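Local atomic coordinates of transmembrane oligosaccharyl transferase (PDB entry 3WAJ), a protein that is an archaeal membrane enzyme of the STT3/AglB oligosaccharyl transferase family, joining a helical transmembrane region to a large globular C-terminal region. Residues I574-Y578 with N579-G583. Sequence-based numbering, arbitrary orientation.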
loop_
_atom_site.group_PDB
_atom_site.type_symbol
_atom_site.label_atom_id
_atom_site.label_comp_id
_atom_site.label_asym_id
_atom_site.label_seq_id
_atom_site.Cartn_x
_atom_site.Cartn_y
_atom_site.Cartn_z
ATOM N N ILE A 574 11.062 3.965 8.134
ATOM C CA ILE A 574 11.395 2.597 8.529
ATOM C C ILE A 574 12.730 2.531 9.288
ATOM O O ILE A 574 12.881 1.741 10.219
ATOM C CB ILE A 574 11.418 1.643 7.317
ATOM C CG1 ILE A 574 10.009 1.483 6.733
ATOM C CG2 ILE A 574 11.992 0.278 7.698
ATOM C CD1 ILE A 574 9.986 0.910 5.288
ATOM N N GLY A 575 13.696 3.361 8.889
ATOM C CA GLY A 575 15.021 3.344 9.499
ATOM C C GLY A 575 15.748 2.003 9.345
ATOM O O GLY A 575 15.425 1.216 8.457
ATOM N N ASN A 576 16.743 1.752 10.196
ATOM C CA ASN A 576 17.496 0.484 10.195
ATOM C C ASN A 576 18.504 0.421 11.333
ATOM O O ASN A 576 18.827 1.449 11.932
ATOM C CB ASN A 576 18.245 0.261 8.870
ATOM C CG ASN A 576 19.252 1.366 8.571
ATOM O OD1 ASN A 576 20.197 1.611 9.342
ATOM N ND2 ASN A 576 19.049 2.045 7.448
ATOM N N LYS A 577 19.038 -0.768 11.597
ATOM C CA LYS A 577 20.058 -0.911 12.647
ATOM C C LYS A 577 21.494 -0.823 12.135
ATOM O O LYS A 577 22.366 -0.297 12.822
ATOM C CB LYS A 577 19.838 -2.183 13.473
ATOM C CG LYS A 577 18.939 -1.966 14.678
ATOM C CD LYS A 577 18.212 -3.231 15.129
ATOM C CE LYS A 577 19.103 -4.449 15.058
ATOM N NZ LYS A 577 18.318 -5.680 15.357
ATOM N N TYR A 578 21.736 -1.312 10.924
ATOM C CA TYR A 578 23.103 -1.336 10.386
ATOM C C TYR A 578 23.724 0.065 10.178
ATOM O O TYR A 578 24.933 0.233 10.348
ATOM C CB TYR A 578 23.177 -2.195 9.109
ATOM C CG TYR A 578 22.302 -1.694 7.981
ATOM C CD1 TYR A 578 21.019 -2.204 7.788
ATOM C CD2 TYR A 578 22.756 -0.715 7.106
ATOM C CE1 TYR A 578 20.218 -1.750 6.753
ATOM C CE2 TYR A 578 21.957 -0.255 6.070
ATOM C CZ TYR A 578 20.693 -0.778 5.903
ATOM O OH TYR A 578 19.910 -0.316 4.881
ATOM N N ASN A 579 22.910 1.063 9.827
ATOM C CA ASN A 579 23.391 2.455 9.745
ATOM C C ASN A 579 22.848 3.347 10.867
ATOM O O ASN A 579 22.924 4.578 10.794
ATOM C CB ASN A 579 23.083 3.076 8.375
ATOM C CG ASN A 579 23.998 2.565 7.279
ATOM O OD1 ASN A 579 25.147 2.199 7.533
ATOM N ND2 ASN A 579 23.491 2.535 6.050
ATOM N N ASN A 580 22.290 2.707 11.890
ATOM C CA ASN A 580 21.704 3.391 13.042
ATOM C C ASN A 580 20.766 4.558 12.708
ATOM O O ASN A 580 20.833 5.625 13.317
ATOM C CB ASN A 580 22.805 3.809 14.009
ATOM C CG ASN A 580 23.536 2.612 14.594
ATOM O OD1 ASN A 580 22.958 1.836 15.364
ATOM N ND2 ASN A 580 24.805 2.449 14.223
ATOM N N VAL A 581 19.901 4.344 11.720
ATOM C CA VAL A 581 18.888 5.327 11.341
ATOM C C VAL A 581 17.619 5.060 12.127
ATOM O O VAL A 581 16.938 4.062 11.897
ATOM C CB VAL A 581 18.566 5.283 9.840
ATOM C CG1 VAL A 581 17.495 6.325 9.501
ATOM C CG2 VAL A 581 19.840 5.498 9.007
ATOM N N PRO A 582 17.314 5.947 13.080
ATOM C CA PRO A 582 16.118 5.716 13.899
ATOM C C PRO A 582 14.873 5.706 13.034
ATOM O O PRO A 582 14.705 6.555 12.138
ATOM C CB PRO A 582 16.098 6.901 14.877
ATOM C CG PRO A 582 17.140 7.901 14.351
ATOM C CD PRO A 582 18.117 7.102 13.531
ATOM N N GLY A 583 14.018 4.725 13.298
ATOM C CA GLY A 583 12.831 4.479 12.501
ATOM C C GLY A 583 12.122 3.276 13.091
ATOM O O GLY A 583 12.528 2.752 14.125
#
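Val581 O takes two hydrogen bonds, from Asn576 N at 2.9 Å and from Ser586 OG. The CA of Gly575 adds a CA-H...O contact to the same oxygen. In return Val581 N reaches Asn576 O at 3.1 Å, a weak bond, and the two residues form a single antiparallel hydrogen-bonded pair. This bridge closes a tight chain reversal whose tip is a type I turn from Lys577 to Asn580, with Asn580 N bonded to Lys577 O at 3.1 Å.

The side chain of Asn576 bridges to the turn. Its CG lies between the backbone N and the carbonyl carbon (chi1 60°), which carries OD1 over to Asn579 N at 2.8 Å; the donor stands 37° out of the amide's carbonyl plane. This side-chain-to-backbone bond ties Asn576 to the peptide between Tyr578 and Asn579. ND2 of Asn576 turns instead toward Val581, meeting CG2 at 3.9 Å, while Asn576 CG lies over one face of the Tyr578 ring, out toward its rim. At the ring's edge sits the Asn579 amide, its ND2 3.2 Å from Tyr578 CE2 and its plane turned 64° from the ring.

Where the two arms meet again, the CA atoms of Gly575 and Gly583 are 3.9 Å apart. The approach depends on both being glycine: Val581 O fills the place where a CB of Gly575 would stand, and Gly575 N that of a CB of Gly583. The loop follows strand 564-565 and runs into helix 584-588, with Gly583 at the N-cap position. Pro582 packs on helix 593-602, where Tyr595 OH bonds Asn580 OD1, and Lys577 reaches out to a salt bridge with Glu627 at the end of helix 619-627.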